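Local coordinates for Ras-related protein Rab-21 (Homo sapiens, PDB 1Z0I) that belongs to the Ras family of small P-loop proteins and holds guanosine-5'-diphosphate with a magnesium ion in its nucleotide pocket, at residues A[15-20]-A[83-88]; A[22-27]-A[42-47]; A[117-122]-A[148-153]. One frame throughout, in Å; residues are numbered along the deposited sequence.

Contact 1: residues A[15-20]-A[83-88]. With MG (magnesium ion), chain B; GDP (guanosine-5'-diphosphate), chain C.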
loop_
_atom_site.group_PDB
_atom_site.type_symbol
_atom_site.label_atom_id
_atom_site.label_comp_id
_atom_site.label_asym_id
_atom_site.label_seq_id
_atom_site.Cartn_x
_atom_site.Cartn_y
_atom_site.Cartn_z
ATOM N N GLY A 15 -11.814 -5.036 1.577
ATOM C CA GLY A 15 -12.389 -4.721 0.263
ATOM C C GLY A 15 -13.028 -3.337 0.204
ATOM O O GLY A 15 -13.572 -2.846 1.205
ATOM N N CYS A 16 -12.946 -2.724 -0.980
ATOM C CA CYS A 16 -13.473 -1.381 -1.292
ATOM C C CYS A 16 -12.578 -0.191 -0.890
ATOM O O CYS A 16 -12.909 0.965 -1.202
ATOM C CB CYS A 16 -14.895 -1.171 -0.762
ATOM S SG CYS A 16 -16.040 -2.471 -1.176
ATOM N N VAL A 17 -11.453 -0.443 -0.224
ATOM C CA VAL A 17 -10.597 0.678 0.220
ATOM C C VAL A 17 -9.725 1.362 -0.878
ATOM O O VAL A 17 -9.237 2.494 -0.686
ATOM C CB VAL A 17 -9.737 0.299 1.460
ATOM C CG1 VAL A 17 -10.614 -0.232 2.590
ATOM C CG2 VAL A 17 -8.650 -0.700 1.106
ATOM N N GLY A 18 -9.515 0.684 -2.006
ATOM C CA GLY A 18 -8.723 1.243 -3.108
ATOM C C GLY A 18 -7.406 0.555 -3.439
ATOM O O GLY A 18 -6.580 1.112 -4.172
ATOM N N LYS A 19 -7.210 -0.665 -2.932
ATOM C CA LYS A 19 -5.969 -1.421 -3.183
ATOM C C LYS A 19 -5.672 -1.582 -4.679
ATOM O O LYS A 19 -4.565 -1.270 -5.128
ATOM C CB LYS A 19 -6.000 -2.796 -2.490
ATOM C CG LYS A 19 -6.207 -2.752 -0.968
ATOM C CD LYS A 19 -6.036 -4.121 -0.304
ATOM C CE LYS A 19 -7.141 -5.163 -0.683
ATOM N NZ LYS A 19 -8.486 -4.572 -0.870
ATOM N N THR A 20 -6.651 -2.054 -5.455
ATOM C CA THR A 20 -6.445 -2.241 -6.912
ATOM C C THR A 20 -6.306 -0.913 -7.666
ATOM O O THR A 20 -5.543 -0.830 -8.632
ATOM C CB THR A 20 -7.576 -3.068 -7.579
ATOM O OG1 THR A 20 -7.829 -4.243 -6.806
ATOM C CG2 THR A 20 -7.199 -3.480 -9.004
ATOM N N ILE A 83 1.944 -2.972 1.800
ATOM C CA ILE A 83 1.094 -1.770 1.770
ATOM C C ILE A 83 -0.313 -2.127 2.320
ATOM O O ILE A 83 -1.114 -2.835 1.675
ATOM C CB ILE A 83 1.081 -1.149 0.360
ATOM C CG1 ILE A 83 2.526 -0.757 -0.028
ATOM C CG2 ILE A 83 0.154 0.089 0.260
ATOM C CD1 ILE A 83 2.700 -0.211 -1.453
ATOM N N LEU A 84 -0.589 -1.679 3.540
ATOM C CA LEU A 84 -1.874 -1.993 4.173
ATOM C C LEU A 84 -2.793 -0.747 4.162
ATOM O O LEU A 84 -2.548 0.239 4.876
ATOM C CB LEU A 84 -1.656 -2.603 5.573
ATOM C CG LEU A 84 -2.803 -2.814 6.565
ATOM C CD1 LEU A 84 -3.965 -3.637 5.999
ATOM C CD2 LEU A 84 -2.256 -3.455 7.875
ATOM N N VAL A 85 -3.849 -0.811 3.347
ATOM C CA VAL A 85 -4.685 0.354 3.026
ATOM C C VAL A 85 -6.035 0.319 3.795
ATOM O O VAL A 85 -6.637 -0.753 3.991
ATOM C CB VAL A 85 -4.895 0.445 1.481
ATOM C CG1 VAL A 85 -5.629 1.733 1.053
ATOM C CG2 VAL A 85 -3.547 0.336 0.752
ATOM N N TYR A 86 -6.472 1.489 4.262
ATOM C CA TYR A 86 -7.847 1.677 4.737
ATOM C C TYR A 86 -8.475 2.886 3.998
ATOM O O TYR A 86 -7.834 3.554 3.180
ATOM C CB TYR A 86 -7.900 1.835 6.281
ATOM C CG TYR A 86 -7.241 3.102 6.766
ATOM C CD1 TYR A 86 -7.954 4.315 6.819
ATOM C CD2 TYR A 86 -5.888 3.117 7.123
ATOM C CE1 TYR A 86 -7.335 5.489 7.217
ATOM C CE2 TYR A 86 -5.267 4.284 7.529
ATOM C CZ TYR A 86 -5.993 5.463 7.578
ATOM O OH TYR A 86 -5.371 6.623 7.989
ATOM N N ASP A 87 -9.728 3.167 4.297
ATOM C CA ASP A 87 -10.451 4.262 3.656
ATOM C C ASP A 87 -10.708 5.308 4.727
ATOM O O ASP A 87 -11.337 5.031 5.753
ATOM C CB ASP A 87 -11.766 3.709 3.075
ATOM C CG ASP A 87 -12.658 4.776 2.436
ATOM O OD1 ASP A 87 -12.334 5.996 2.504
ATOM O OD2 ASP A 87 -13.702 4.363 1.871
ATOM N N ILE A 88 -10.188 6.506 4.496
ATOM C CA ILE A 88 -10.324 7.629 5.445
ATOM C C ILE A 88 -11.780 7.997 5.808
ATOM O O ILE A 88 -12.020 8.595 6.863
ATOM C CB ILE A 88 -9.535 8.882 4.963
ATOM C CG1 ILE A 88 -10.152 9.515 3.700
ATOM C CG2 ILE A 88 -8.079 8.530 4.732
ATOM C CD1 ILE A 88 -10.731 10.919 3.948
HETATM MG MG MG B . -9.299 -5.250 -5.615
HETATM P PB GDP C . -10.134 -2.689 -3.411
HETATM O O1B GDP C . -11.274 -3.644 -3.107
HETATM O O2B GDP C . -9.353 -2.506 -2.145
HETATM O O3B GDP C . -9.253 -3.255 -4.504
HETATM O O3A GDP C . -10.793 -1.276 -3.889
HETATM P PA GDP C . -10.998 -0.799 -5.422
HETATM O O1A GDP C . -9.687 -0.362 -6.082
HETATM O O2A GDP C . -11.668 -1.782 -6.314
HETATM O "O5'" GDP C . -11.904 0.511 -5.280
HETATM C "C5'" GDP C . -13.223 0.513 -4.758
HETATM C "C4'" GDP C . -13.963 1.760 -5.275
HETATM O "O4'" GDP C . -13.484 2.985 -4.702
HETATM C "C3'" GDP C . -13.847 1.934 -6.773
HETATM O "O3'" GDP C . -15.050 2.559 -7.179
HETATM C "C2'" GDP C . -12.766 2.963 -6.964
HETATM O "O2'" GDP C . -12.900 3.632 -8.233
HETATM C "C1'" GDP C . -13.005 3.851 -5.749
HETATM N N9 GDP C . -11.777 4.566 -5.327
HETATM C C8 GDP C . -10.550 4.031 -5.208
HETATM N N7 GDP C . -9.641 4.958 -4.811
HETATM C C5 GDP C . -10.297 6.113 -4.644
HETATM C C6 GDP C . -9.916 7.478 -4.232
HETATM O O6 GDP C . -8.731 7.754 -3.936
HETATM N N1 GDP C . -10.889 8.399 -4.184
HETATM C C2 GDP C . -12.182 8.128 -4.516
HETATM N N2 GDP C . -13.074 9.147 -4.445
HETATM N N3 GDP C . -12.608 6.890 -4.913
HETATM C C4 GDP C . -11.714 5.861 -4.985
HETATM O O HOH W 1 -11.144 -5.966 -4.076
HETATM O O HOH W 2 -10.804 -4.166 -7.158
HETATM O O HOH W 3 -9.531 -6.786 -6.752
HETATM O O HOH W 4 -7.636 -5.995 -4.379
#

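Contact 2: residues A[22-27]-A[42-47]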
loop_
_atom_site.group_PDB
_atom_site.type_symbol
_atom_site.label_atom_id
_atom_site.label_comp_id
_atom_site.label_asym_id
_atom_site.label_seq_id
_atom_site.Cartn_x
_atom_site.Cartn_y
_atom_site.Cartn_z
ATOM N N LEU A 22 -4.944 1.789 -6.574
ATOM C CA LEU A 22 -3.585 2.262 -6.283
ATOM C C LEU A 22 -2.556 1.618 -7.200
ATOM O O LEU A 22 -1.669 2.308 -7.727
ATOM C CB LEU A 22 -3.189 1.989 -4.824
ATOM C CG LEU A 22 -3.557 2.878 -3.632
ATOM C CD1 LEU A 22 -2.675 2.468 -2.450
ATOM C CD2 LEU A 22 -3.389 4.342 -3.914
ATOM N N VAL A 23 -2.654 0.302 -7.394
ATOM C CA VAL A 23 -1.705 -0.355 -8.296
ATOM C C VAL A 23 -1.953 0.084 -9.745
ATOM O O VAL A 23 -1.015 0.395 -10.464
ATOM C CB VAL A 23 -1.596 -1.915 -8.087
ATOM C CG1 VAL A 23 -2.949 -2.585 -8.062
ATOM C CG2 VAL A 23 -0.710 -2.553 -9.135
ATOM N N LEU A 24 -3.216 0.173 -10.151
ATOM C CA LEU A 24 -3.504 0.602 -11.526
ATOM C C LEU A 24 -3.106 2.049 -11.818
ATOM O O LEU A 24 -2.668 2.360 -12.930
ATOM C CB LEU A 24 -4.958 0.320 -11.909
ATOM C CG LEU A 24 -5.155 -1.162 -12.261
ATOM C CD1 LEU A 24 -6.617 -1.534 -12.288
ATOM C CD2 LEU A 24 -4.480 -1.552 -13.579
ATOM N N ARG A 25 -3.254 2.920 -10.820
ATOM C CA ARG A 25 -2.864 4.319 -10.966
ATOM C C ARG A 25 -1.336 4.461 -11.081
ATOM O O ARG A 25 -0.835 5.167 -11.975
ATOM C CB ARG A 25 -3.427 5.187 -9.823
ATOM C CG ARG A 25 -3.046 6.684 -9.896
ATOM C CD ARG A 25 -3.582 7.379 -11.164
ATOM N NE ARG A 25 -4.773 8.188 -10.894
ATOM C CZ ARG A 25 -5.388 8.970 -11.787
ATOM N NH1 ARG A 25 -4.945 9.077 -13.035
ATOM N NH2 ARG A 25 -6.466 9.647 -11.429
ATOM N N TYR A 26 -0.608 3.780 -10.187
ATOM C CA TYR A 26 0.849 3.869 -10.164
ATOM C C TYR A 26 1.482 3.302 -11.410
ATOM O O TYR A 26 2.434 3.886 -11.928
ATOM C CB TYR A 26 1.447 3.162 -8.937
ATOM C CG TYR A 26 2.966 3.304 -8.825
ATOM C CD1 TYR A 26 3.563 4.568 -8.688
ATOM C CD2 TYR A 26 3.804 2.177 -8.839
ATOM C CE1 TYR A 26 4.951 4.711 -8.592
ATOM C CE2 TYR A 26 5.204 2.311 -8.724
ATOM C CZ TYR A 26 5.760 3.578 -8.601
ATOM O OH TYR A 26 7.118 3.726 -8.474
ATOM N N CYS A 27 0.972 2.157 -11.871
ATOM C CA CYS A 27 1.592 1.428 -12.969
ATOM C C CYS A 27 1.119 1.839 -14.363
ATOM O O CYS A 27 1.861 1.675 -15.336
ATOM C CB CYS A 27 1.454 -0.086 -12.776
ATOM S SG CYS A 27 2.322 -0.751 -11.294
ATOM N N SER A 42 -1.544 -11.459 -11.676
ATOM C CA SER A 42 -1.203 -11.657 -10.248
ATOM C C SER A 42 -0.408 -10.470 -9.668
ATOM O O SER A 42 -0.558 -10.109 -8.489
ATOM C CB SER A 42 -0.404 -12.961 -10.056
ATOM O OG SER A 42 -1.232 -14.110 -10.196
ATOM N N PHE A 43 0.444 -9.887 -10.510
ATOM C CA PHE A 43 1.265 -8.742 -10.150
ATOM C C PHE A 43 1.581 -7.904 -11.384
ATOM O O PHE A 43 1.508 -8.401 -12.507
ATOM C CB PHE A 43 2.570 -9.193 -9.465
ATOM C CG PHE A 43 3.472 -10.031 -10.338
ATOM C CD1 PHE A 43 4.353 -9.431 -11.242
ATOM C CD2 PHE A 43 3.465 -11.415 -10.233
ATOM C CE1 PHE A 43 5.203 -10.210 -12.054
ATOM C CE2 PHE A 43 4.301 -12.202 -11.032
ATOM C CZ PHE A 43 5.176 -11.598 -11.947
ATOM N N LEU A 44 1.935 -6.641 -11.174
ATOM C CA LEU A 44 2.479 -5.819 -12.249
ATOM C C LEU A 44 3.906 -5.364 -11.923
ATOM O O LEU A 44 4.267 -5.166 -10.765
ATOM C CB LEU A 44 1.578 -4.614 -12.568
ATOM C CG LEU A 44 0.087 -4.817 -12.931
ATOM C CD1 LEU A 44 -0.614 -3.467 -13.171
ATOM C CD2 LEU A 44 -0.128 -5.739 -14.133
ATOM N N THR A 45 4.704 -5.189 -12.970
ATOM C CA THR A 45 6.094 -4.778 -12.845
ATOM C C THR A 45 6.281 -3.297 -13.144
ATOM O O THR A 45 5.768 -2.772 -14.143
ATOM C CB THR A 45 6.982 -5.577 -13.806
ATOM O OG1 THR A 45 6.375 -5.561 -15.110
ATOM C CG2 THR A 45 7.136 -7.025 -13.334
ATOM N N LYS A 46 7.012 -2.631 -12.266
ATOM C CA LYS A 46 7.449 -1.264 -12.484
ATOM C C LYS A 46 8.964 -1.212 -12.290
ATOM O O LYS A 46 9.499 -1.792 -11.344
ATOM C CB LYS A 46 6.733 -0.318 -11.506
ATOM C CG LYS A 46 6.837 1.156 -11.841
ATOM C CD LYS A 46 5.816 1.558 -12.896
ATOM C CE LYS A 46 6.150 2.912 -13.493
ATOM N NZ LYS A 46 5.854 2.899 -14.960
ATOM N N LYS A 47 9.646 -0.533 -13.206
ATOM C CA LYS A 47 11.085 -0.288 -13.102
ATOM C C LYS A 47 11.370 1.121 -12.588
ATOM O O LYS A 47 10.684 2.085 -12.961
ATOM C CB LYS A 47 11.772 -0.515 -14.464
#

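Contact 3: residues A[117-122]-A[148-153]. With GDP (guanosine-5'-diphosphate), chain C.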
loop_
_atom_site.group_PDB
_atom_site.type_symbol
_atom_site.label_atom_id
_atom_site.label_comp_id
_atom_site.label_asym_id
_atom_site.label_seq_id
_atom_site.Cartn_x
_atom_site.Cartn_y
_atom_site.Cartn_z
ATOM N N VAL A 117 -1.624 3.085 5.003
ATOM C CA VAL A 117 -2.008 4.085 3.993
ATOM C C VAL A 117 -3.480 4.479 4.084
ATOM O O VAL A 117 -4.370 3.643 3.914
ATOM C CB VAL A 117 -1.696 3.589 2.544
ATOM C CG1 VAL A 117 -2.084 4.667 1.478
ATOM C CG2 VAL A 117 -0.237 3.196 2.421
ATOM N N GLY A 118 -3.712 5.766 4.341
ATOM C CA GLY A 118 -5.067 6.319 4.319
ATOM C C GLY A 118 -5.399 6.790 2.909
ATOM O O GLY A 118 -4.872 7.817 2.460
ATOM N N ASN A 119 -6.236 6.030 2.203
ATOM C CA ASN A 119 -6.628 6.393 0.827
ATOM C C ASN A 119 -7.951 7.155 0.744
ATOM O O ASN A 119 -8.780 7.047 1.664
ATOM C CB ASN A 119 -6.669 5.156 -0.092
ATOM C CG ASN A 119 -6.852 5.525 -1.569
ATOM O OD1 ASN A 119 -6.111 6.352 -2.122
ATOM N ND2 ASN A 119 -7.831 4.906 -2.213
ATOM N N LYS A 120 -8.149 7.888 -0.370
ATOM C CA LYS A 120 -9.406 8.592 -0.703
ATOM C C LYS A 120 -9.483 9.991 -0.086
ATOM O O LYS A 120 -10.563 10.432 0.353
ATOM C CB LYS A 120 -10.660 7.766 -0.313
ATOM C CG LYS A 120 -10.867 6.493 -1.139
ATOM C CD LYS A 120 -12.229 5.845 -0.922
ATOM C CE LYS A 120 -12.249 4.456 -1.590
ATOM N NZ LYS A 120 -13.549 3.762 -1.551
ATOM N N ILE A 121 -8.352 10.695 -0.053
ATOM C CA ILE A 121 -8.293 11.969 0.684
ATOM C C ILE A 121 -8.983 13.141 -0.029
ATOM O O ILE A 121 -9.143 14.217 0.556
ATOM C CB ILE A 121 -6.856 12.351 1.121
ATOM C CG1 ILE A 121 -5.937 12.488 -0.113
ATOM C CG2 ILE A 121 -6.354 11.355 2.199
ATOM C CD1 ILE A 121 -4.593 13.158 0.141
ATOM N N ASP A 122 -9.381 12.923 -1.282
ATOM C CA ASP A 122 -10.252 13.852 -2.008
ATOM C C ASP A 122 -11.631 13.958 -1.343
ATOM O O ASP A 122 -12.366 14.929 -1.573
ATOM C CB ASP A 122 -10.420 13.408 -3.473
ATOM C CG ASP A 122 -10.906 11.961 -3.609
ATOM O OD1 ASP A 122 -10.182 11.005 -3.201
ATOM O OD2 ASP A 122 -12.017 11.779 -4.138
ATOM N N THR A 148 -3.064 9.113 0.583
ATOM C CA THR A 148 -3.179 8.985 -0.890
ATOM C C THR A 148 -4.574 9.269 -1.443
ATOM O O THR A 148 -5.575 9.029 -0.784
ATOM C CB THR A 148 -2.862 7.548 -1.387
ATOM O OG1 THR A 148 -3.666 6.612 -0.653
ATOM C CG2 THR A 148 -1.392 7.227 -1.261
ATOM N N SER A 149 -4.627 9.742 -2.681
ATOM C CA SER A 149 -5.868 9.766 -3.442
ATOM C C SER A 149 -5.557 9.202 -4.821
ATOM O O SER A 149 -4.821 9.819 -5.587
ATOM C CB SER A 149 -6.442 11.188 -3.547
ATOM O OG SER A 149 -7.573 11.216 -4.410
ATOM N N ALA A 150 -6.105 8.020 -5.114
ATOM C CA ALA A 150 -5.959 7.380 -6.432
ATOM C C ALA A 150 -6.752 8.115 -7.531
ATOM O O ALA A 150 -6.396 8.066 -8.709
ATOM C CB ALA A 150 -6.388 5.923 -6.354
ATOM N N LYS A 151 -7.823 8.778 -7.118
ATOM C CA LYS A 151 -8.731 9.497 -7.995
ATOM C C LYS A 151 -8.075 10.723 -8.604
ATOM O O LYS A 151 -8.219 10.956 -9.809
ATOM C CB LYS A 151 -10.019 9.895 -7.244
ATOM C CG LYS A 151 -11.000 10.681 -8.114
ATOM C CD LYS A 151 -12.357 10.908 -7.459
ATOM C CE LYS A 151 -13.199 11.809 -8.373
ATOM N NZ LYS A 151 -14.469 12.246 -7.734
ATOM N N GLN A 152 -7.350 11.476 -7.764
ATOM C CA GLN A 152 -6.660 12.712 -8.145
ATOM C C GLN A 152 -5.160 12.516 -8.409
ATOM O O GLN A 152 -4.452 13.473 -8.764
ATOM C CB GLN A 152 -6.792 13.741 -7.027
ATOM C CG GLN A 152 -8.190 13.944 -6.496
ATOM C CD GLN A 152 -8.275 15.135 -5.575
ATOM O OE1 GLN A 152 -7.583 15.198 -4.560
ATOM N NE2 GLN A 152 -9.136 16.088 -5.916
ATOM N N ASN A 153 -4.680 11.287 -8.210
ATOM C CA ASN A 153 -3.248 10.955 -8.291
ATOM C C ASN A 153 -2.346 11.761 -7.337
ATOM O O ASN A 153 -1.332 12.349 -7.749
ATOM C CB ASN A 153 -2.743 11.039 -9.735
ATOM C CG ASN A 153 -1.532 10.169 -9.973
ATOM O OD1 ASN A 153 -1.050 9.491 -9.058
ATOM N ND2 ASN A 153 -1.036 10.160 -11.216
HETATM P PB GDP C . -10.134 -2.689 -3.411
HETATM O O1B GDP C . -11.274 -3.644 -3.107
HETATM O O2B GDP C . -9.353 -2.506 -2.145
HETATM O O3B GDP C . -9.253 -3.255 -4.504
HETATM O O3A GDP C . -10.793 -1.276 -3.889
HETATM P PA GDP C . -10.998 -0.799 -5.422
HETATM O O1A GDP C . -9.687 -0.362 -6.082
HETATM O O2A GDP C . -11.668 -1.782 -6.314
HETATM O "O5'" GDP C . -11.904 0.511 -5.280
HETATM C "C5'" GDP C . -13.223 0.513 -4.758
HETATM C "C4'" GDP C . -13.963 1.760 -5.275
HETATM O "O4'" GDP C . -13.484 2.985 -4.702
HETATM C "C3'" GDP C . -13.847 1.934 -6.773
HETATM O "O3'" GDP C . -15.050 2.559 -7.179
HETATM C "C2'" GDP C . -12.766 2.963 -6.964
HETATM O "O2'" GDP C . -12.900 3.632 -8.233
HETATM C "C1'" GDP C . -13.005 3.851 -5.749
HETATM N N9 GDP C . -11.777 4.566 -5.327
HETATM C C8 GDP C . -10.550 4.031 -5.208
HETATM N N7 GDP C . -9.641 4.958 -4.811
HETATM C C5 GDP C . -10.297 6.113 -4.644
HETATM C C6 GDP C . -9.916 7.478 -4.232
HETATM O O6 GDP C . -8.731 7.754 -3.936
HETATM N N1 GDP C . -10.889 8.399 -4.184
HETATM C C2 GDP C . -12.182 8.128 -4.516
HETATM N N2 GDP C . -13.074 9.147 -4.445
HETATM N N3 GDP C . -12.608 6.890 -4.913
HETATM C C4 GDP C . -11.714 5.861 -4.985
#

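Contact 1: residues A[15-20]-A[83-88]
Val17 rests on the backbone of strand 81-87 with both of its methyl groups. Val17 CG2 approaches to 3.5 Å from Val85 O, and the same Val17 CG2 packs at 3.9 Å against Val85 CG1. The other branch, CG1, reaches farther along the strand and lies 3.9 Å from Asp87 N. A first torsion of -54° divides the work in this way, setting CG1 anti to the carbonyl carbon and CG2 between the backbone N and that carbon. A beta-branched residue suits the place because one short side chain covers two strand residues that point the same way, Val85 and Asp87. Tyr86, between them, points away, and its ring meets Phe94 edge-to-face. The aliphatic part of Lys19 also lies along this surface, with CG 4.2 Å from Val85 CB.

The sequence 15-20, with Gly18 as N-cap of the helix that follows, is consistent with the Walker A P-loop, in which backbone amides of a strand-loop-helix wrap a phosphate. Cys16 N, Gly18 N, Lys19 N and Thr20 N all donate to the diphosphate of GDP. Gly18 has a phi of 114°, a backbone shape in which a residue without CB avoids its preceding carbonyl, and the base nitrogen N7 lies close by. The Lys19 chain bends at chi3 (-67°) and again at chi4, which curls NZ back to 2.6 Å from GDP O2B. That oxygen thus receives three donors, counting the amides of Gly18 and Lys19. Glu14 O takes a second bond from the same ammonium. At the far end, Thr20 OG1 binds the magnesium ion at 2.1 Å and is itself hydrogen-bonded to Asp61 OD1. GDP O3B and four waters complete the six ligands of the metal.

Contact 2: residues A[22-27]-A[42-47]
Cys27 N donates to Val23 O at 3.0 Å, and this helical turn sets both residues on the same side of helix 19-28, facing strand 43-50. The Leu44 side chain lies over the two of them, its CD1 methyl 4.0 Å from Cys27 CB and 4.1 Å from Val23 CG2, the side chains of Val23 and Leu44 meeting at about a right angle. Leu24 starts out pointing away from the strand, but its CD2 branch swings back to 4.3 Å from Leu44 CD1. One leucine branch therefore touches three helix residues, while Cys27 SG sits near Leu44 CB; a long, branched, apolar side chain is well matched to this distance between backbones. The axes of the two short segments come within 9.6 Å and run in roughly the same direction, 33° apart, so the helix packs on one face of the sheet beside its outermost strand, 43-50.

Two residues on, Lys46 also points toward the helix. Its CG is 3.7 Å from Tyr26 CE2, an oblique approach to the ring. The tyrosine is brought there by a first torsion of -176°, which places the ring anti to the backbone N, and Phe160 stacks on it. Lys46 turns at chi2 (82°), which brings CE near Tyr26 O. NZ remains 4.2 Å from Cys27 O, too long for a hydrogen bond. Phe43 and Thr45 alternate to the other face of the strand, where Phe43 stacks with Trp60; backbone bonds join Leu44 to Ile59 and Lys46 to Leu57.

With no hydrogen bond or salt bridge between the two segments, the contact depends on dispersion, the exclusion of water and the fit of side-chain shapes; the lysine contributes its methylene groups, and its ammonium makes no hydrogen bond to the helix segment.

Contact 3: residues A[117-122]-A[148-153]
Asp122 OD1 accepts two strong bonds, from Ser149 OG at 2.9 Å and from GDP N1 at the same 2.9 Å. The base N-H arrives almost straight, at 175°, whereas the serine hydroxyl comes from above, 50° out of the carboxylate plane. OD2 takes GDP N2, so the two oxygens of the carboxylate match the two neighbouring N-H groups of guanine. Aspartate has just the reach for this, and Ser149, whose OG stands anti to the backbone N (chi1 174°), probably restrains the rotation of the carboxylate.

Deeper in, Thr148 OG1 donates to Asn119 OD1 at 2.9 Å, while Asn119 ND2 bonds to Val17 O; the amide is thus held at both ends, fixing which is oxygen and which nitrogen. The backbones meet as a parallel bridge between Asn119 and Thr148, with Thr148 N donating to Gly118 O at 2.9 Å. Thr148 O receives weaker bonds from Lys120 N and Ile121 N. Ala150 N makes a weak bond to GDP O6.

Packing completes the pocket. The Lys120 chain, extended beyond CG, runs over one face of the base with CG 3.4 Å from GDP C6, and its NZ reaches GDP O4' and Cys16 O. Lys151 CB comes to 3.5 Å from GDP N1 on the opposite face, so the ring lies between two lysine side chains. The Gln152 amide carbon CD covers Asp122 CB, and Ile121 CG1 rests 3.7 Å from Ser149 CB. At the buried end, Val117 CG1 sits against Thr148 OG1 and CG2.

Asn119, Lys120 and Asp122 form the NKxD motif of Ras-family proteins, and Ser149-Ala150-Lys151 the SAK motif, the paired loops that recognise guanine.

How the contacts relate
Two of the three contacts build the nucleotide pocket, and the third lies behind it. Contact 1 holds the phosphates and the magnesium ion, and contact 3, its centre about 10 Å away, holds the base. They join directly where Lys120 NZ lies 2.9 Å from Cys16 O, and strands 81-87 and 113-119 are neighbours in the sheet. Contact 2, about 15 Å from contact 1 between centres, lies on the later turns of the helix that begins in the P-loop, and Val85 CG2 packs 3.9 Å from Leu22 CD1. Arg25 NE, 2.7 Å from Ala150 O, links contact 2 to the guanine loop. Contact 2 does not touch the nucleotide: the nearest atoms of the Leu24 side chain and GDP are about 7 Å apart.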